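Local coordinates for glycoside Hydrolase (Bacteroides uniformis, PDB 5T99), which probably hydrolyses galactosidic linkages during agarose breakdown by a gut bacterium, and binds the sugar mimic d-galacto-isofagomine, at residues A[193-205]-A[247-259]. Sequence-based numbering, arbitrary orientation.
Sequences TVTKSKAVVQIET and KTLAYINMLNPNI. With EDO (1,2-ethanediol), chain D; EDO (1,2-ethanediol), chain K; EDO (1,2-ethanediol), chain E.
E204 and L249 face each other across two antiparallel strands, 198-205 and 247-255, and offer a worked example of how one ladder of backbone bonds can serve two unlike surfaces. The ladder has four hydrogen-bonded pairs, A199 with M254, V201 with I252, I203 with A250 and T205 with T248, each closed by two N-H to O=C bonds; that from M254 N to A199 O is nearly straight (2.7 Å, 174°). A ninth bond, from N256 N to S197 O, comes from above the carbonyl plane just past the end of strand 247-255, and P257 then lays its CG against A199 CB at 3.9 Å.

E204 reads clearly from root to tip. Its CB meets the CD2 methyl of L249 at 3.6 Å. CG, anti to the backbone N (chi1 -172°), lies 3.6 Å from T248 O and beside L249 CG, and the extended chain beyond it carries the carboxylate outward. There CD and OE2 lie against C1 of a 1,2-ethanediol, whose O1 gives OE1 a 2.8 Å hydrogen bond. OE2 also nears K247 CD but remains 4.7 Å from K247 NZ, too far for a salt bridge, though the opposite charges may still attract weakly. An alanine here would probably leave K247 without its nearby counter-charge and open a gap beside L249 CG.

On the same face, V200 CG1 approaches the Y251 ring obliquely, 3.7 Å from CD1. The reverse face is largely apolar: V201 CG2 packs on M254 CG, while I203, M254 and A250 reach H221, I223 and L234 of the opposing sheet, consistent with the immunoglobulin-like sandwich of family 2 enzymes. T248 adds a polar tie there, through OG1 to D236. Hydrogen bonding thus fixes the register, and side-chain chemistry implies which face turns inward: the mostly aliphatic one, the mixed face, with K198, Q202 and E204 beside L249 and Y251, being the more open.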
# COMPACT_ATOMS: atom_id res chain seq x y z
N THR A 193 1.93 -23.88 16.66
CA THR A 193 0.64 -24.30 17.18
C THR A 193 -0.18 -23.06 17.50
O THR A 193 0.32 -22.15 18.17
CB THR A 193 0.77 -25.15 18.45
OG1 THR A 193 1.52 -26.34 18.17
CG2 THR A 193 -0.59 -25.55 18.99
N VAL A 194 -1.42 -23.01 17.00
CA VAL A 194 -2.36 -21.92 17.31
C VAL A 194 -3.73 -22.52 17.57
O VAL A 194 -4.38 -23.02 16.65
CB VAL A 194 -2.47 -20.89 16.17
CG1 VAL A 194 -3.52 -19.83 16.50
CG2 VAL A 194 -1.12 -20.24 15.90
N THR A 195 -4.15 -22.51 18.83
CA THR A 195 -5.48 -22.96 19.26
C THR A 195 -6.00 -21.94 20.26
O THR A 195 -5.24 -21.14 20.79
CB THR A 195 -5.46 -24.36 19.93
OG1 THR A 195 -4.81 -24.29 21.20
CG2 THR A 195 -4.72 -25.36 19.09
N LYS A 196 -7.30 -21.96 20.49
CA LYS A 196 -7.93 -21.08 21.48
C LYS A 196 -7.30 -21.18 22.89
O LYS A 196 -7.14 -20.16 23.56
CB LYS A 196 -9.42 -21.36 21.57
CG LYS A 196 -10.15 -20.38 22.47
CD LYS A 196 -11.65 -20.62 22.50
CE LYS A 196 -12.37 -19.41 23.06
NZ LYS A 196 -13.50 -19.81 23.95
N SER A 197 -6.99 -22.39 23.33
CA SER A 197 -6.42 -22.64 24.66
C SER A 197 -4.95 -22.32 24.75
O SER A 197 -4.47 -21.91 25.81
CB SER A 197 -6.57 -24.12 25.04
OG SER A 197 -7.93 -24.41 25.16
N LYS A 198 -4.22 -22.56 23.66
CA LYS A 198 -2.77 -22.45 23.68
C LYS A 198 -2.19 -22.19 22.30
O LYS A 198 -2.52 -22.88 21.34
CB LYS A 198 -2.16 -23.73 24.26
CG LYS A 198 -0.64 -23.74 24.22
CD LYS A 198 -0.04 -24.83 25.07
CE LYS A 198 -0.29 -26.20 24.48
NZ LYS A 198 0.80 -27.11 24.90
N ALA A 199 -1.29 -21.20 22.23
CA ALA A 199 -0.41 -21.02 21.09
C ALA A 199 1.01 -21.24 21.56
O ALA A 199 1.32 -21.02 22.74
CB ALA A 199 -0.55 -19.62 20.52
N VAL A 200 1.86 -21.69 20.64
CA VAL A 200 3.28 -21.84 20.89
C VAL A 200 3.98 -20.83 20.01
O VAL A 200 3.73 -20.80 18.80
CB VAL A 200 3.77 -23.26 20.57
CG1 VAL A 200 5.28 -23.38 20.77
CG2 VAL A 200 3.05 -24.27 21.43
N VAL A 201 4.82 -20.00 20.62
CA VAL A 201 5.61 -18.98 19.92
C VAL A 201 7.04 -19.47 19.85
O VAL A 201 7.68 -19.64 20.88
CB VAL A 201 5.57 -17.64 20.66
CG1 VAL A 201 6.48 -16.63 19.98
CG2 VAL A 201 4.14 -17.11 20.74
N GLN A 202 7.53 -19.71 18.64
CA GLN A 202 8.87 -20.20 18.40
C GLN A 202 9.70 -19.02 17.91
O GLN A 202 9.24 -18.25 17.07
CB GLN A 202 8.83 -21.33 17.36
CG GLN A 202 10.19 -21.88 16.93
CD GLN A 202 10.08 -22.94 15.85
OE1 GLN A 202 10.57 -22.78 14.72
NE2 GLN A 202 9.45 -24.04 16.18
N ILE A 203 10.91 -18.87 18.45
CA ILE A 203 11.75 -17.69 18.19
C ILE A 203 13.18 -18.09 17.88
O ILE A 203 13.83 -18.75 18.69
CB ILE A 203 11.75 -16.71 19.38
CG1 ILE A 203 10.32 -16.26 19.72
CG2 ILE A 203 12.64 -15.50 19.07
CD1 ILE A 203 10.19 -15.56 21.06
N GLU A 204 13.65 -17.69 16.69
CA GLU A 204 15.04 -17.86 16.30
C GLU A 204 15.78 -16.55 16.49
O GLU A 204 15.40 -15.55 15.90
CB GLU A 204 15.17 -18.30 14.84
CG GLU A 204 16.59 -18.68 14.45
CD GLU A 204 16.78 -18.75 12.95
OE1 GLU A 204 16.74 -19.86 12.41
OE2 GLU A 204 16.92 -17.68 12.33
N THR A 205 16.84 -16.58 17.29
CA THR A 205 17.66 -15.40 17.56
C THR A 205 19.02 -15.57 16.86
O THR A 205 19.65 -16.62 16.97
CB THR A 205 17.88 -15.20 19.07
OG1 THR A 205 16.63 -15.32 19.76
CG2 THR A 205 18.48 -13.84 19.38
N LYS A 247 23.15 -18.85 15.63
CA LYS A 247 21.68 -18.87 15.73
C LYS A 247 21.21 -19.88 16.75
O LYS A 247 21.83 -20.93 16.93
CB LYS A 247 21.05 -19.24 14.39
CG LYS A 247 21.22 -18.19 13.29
CD LYS A 247 20.86 -18.77 11.94
CE LYS A 247 20.80 -17.67 10.91
NZ LYS A 247 20.63 -18.22 9.54
N THR A 248 20.09 -19.57 17.38
CA THR A 248 19.50 -20.44 18.38
C THR A 248 17.99 -20.35 18.28
O THR A 248 17.45 -19.32 17.91
CB THR A 248 19.98 -20.08 19.81
OG1 THR A 248 19.35 -20.93 20.77
CG2 THR A 248 19.72 -18.60 20.14
N LEU A 249 17.34 -21.45 18.65
CA LEU A 249 15.90 -21.60 18.59
C LEU A 249 15.34 -22.03 19.95
O LEU A 249 15.89 -22.90 20.61
CB LEU A 249 15.54 -22.66 17.55
CG LEU A 249 15.28 -22.14 16.14
CD1 LEU A 249 15.35 -23.28 15.13
CD2 LEU A 249 13.92 -21.44 16.07
N ALA A 250 14.23 -21.41 20.33
CA ALA A 250 13.51 -21.74 21.56
C ALA A 250 12.02 -21.52 21.32
O ALA A 250 11.64 -20.89 20.34
CB ALA A 250 13.99 -20.85 22.69
N TYR A 251 11.18 -22.00 22.22
CA TYR A 251 9.73 -21.79 22.12
C TYR A 251 9.14 -21.58 23.51
O TYR A 251 9.72 -21.99 24.52
CB TYR A 251 9.03 -22.97 21.43
CG TYR A 251 9.01 -24.19 22.30
CD1 TYR A 251 7.91 -24.50 23.10
CD2 TYR A 251 10.14 -25.00 22.40
CE1 TYR A 251 7.91 -25.60 23.95
CE2 TYR A 251 10.16 -26.10 23.23
CZ TYR A 251 9.04 -26.40 24.00
OH TYR A 251 9.07 -27.48 24.82
N ILE A 252 7.97 -20.97 23.54
CA ILE A 252 7.26 -20.72 24.78
C ILE A 252 5.76 -20.83 24.52
O ILE A 252 5.28 -20.43 23.45
CB ILE A 252 7.65 -19.35 25.38
CG1 ILE A 252 7.00 -19.15 26.75
CG2 ILE A 252 7.29 -18.21 24.43
CD1 ILE A 252 7.56 -17.99 27.55
N ASN A 253 5.05 -21.38 25.50
CA ASN A 253 3.59 -21.50 25.46
C ASN A 253 2.96 -20.16 25.85
O ASN A 253 3.43 -19.48 26.77
CB ASN A 253 3.09 -22.57 26.45
CG ASN A 253 3.55 -23.98 26.10
OD1 ASN A 253 3.77 -24.33 24.93
ND2 ASN A 253 3.66 -24.82 27.12
N MET A 254 1.91 -19.79 25.12
CA MET A 254 1.02 -18.69 25.48
C MET A 254 -0.36 -19.30 25.68
O MET A 254 -0.98 -19.73 24.72
CB MET A 254 0.94 -17.66 24.33
CG MET A 254 2.27 -17.03 23.93
SD MET A 254 2.81 -15.87 25.18
CE MET A 254 1.79 -14.46 24.78
N LEU A 255 -0.80 -19.38 26.93
CA LEU A 255 -2.15 -19.88 27.22
C LEU A 255 -3.20 -18.79 26.96
O LEU A 255 -2.93 -17.61 27.14
CB LEU A 255 -2.24 -20.41 28.66
CG LEU A 255 -1.20 -21.46 29.09
CD1 LEU A 255 -1.52 -21.98 30.49
CD2 LEU A 255 -1.06 -22.62 28.10
N ASN A 256 -4.38 -19.21 26.50
CA ASN A 256 -5.49 -18.30 26.18
C ASN A 256 -5.05 -17.09 25.35
O ASN A 256 -5.34 -15.94 25.71
CB ASN A 256 -6.17 -17.86 27.47
CG ASN A 256 -6.63 -19.03 28.31
OD1 ASN A 256 -6.14 -19.25 29.42
ND2 ASN A 256 -7.56 -19.80 27.76
N PRO A 257 -4.33 -17.35 24.24
CA PRO A 257 -3.76 -16.27 23.45
C PRO A 257 -4.81 -15.36 22.80
O PRO A 257 -5.93 -15.80 22.53
CB PRO A 257 -2.97 -17.02 22.37
CG PRO A 257 -3.76 -18.27 22.19
CD PRO A 257 -4.13 -18.66 23.58
N ASN A 258 -4.43 -14.10 22.59
CA ASN A 258 -5.21 -13.18 21.78
C ASN A 258 -4.85 -13.47 20.32
O ASN A 258 -3.73 -13.19 19.88
CB ASN A 258 -4.88 -11.73 22.13
CG ASN A 258 -5.19 -11.38 23.58
OD1 ASN A 258 -4.33 -10.89 24.31
ND2 ASN A 258 -6.41 -11.64 24.00
N ILE A 259 -5.80 -14.06 19.60
CA ILE A 259 -5.58 -14.53 18.24
C ILE A 259 -5.66 -13.33 17.29
O ILE A 259 -6.62 -12.57 17.35
CB ILE A 259 -6.65 -15.57 17.81
CG1 ILE A 259 -6.67 -16.79 18.75
CG2 ILE A 259 -6.48 -16.00 16.36
CD1 ILE A 259 -5.44 -17.66 18.69
C1 EDO D . -0.44 -15.42 28.15
O1 EDO D . -0.87 -15.81 26.85
C2 EDO D . 0.76 -16.24 28.63
O2 EDO D . 0.40 -17.58 29.03
C1 EDO K . 17.24 -19.34 9.38
O1 EDO K . 17.70 -20.61 9.88
C2 EDO K . 16.45 -19.48 8.08
O2 EDO K . 16.88 -18.49 7.13
C1 EDO E . -5.00 -14.87 30.30
O1 EDO E . -3.73 -14.30 29.97
C2 EDO E . -4.81 -16.05 31.26
O2 EDO E . -4.25 -17.19 30.58
O HOH W 1 -7.67 -17.67 22.86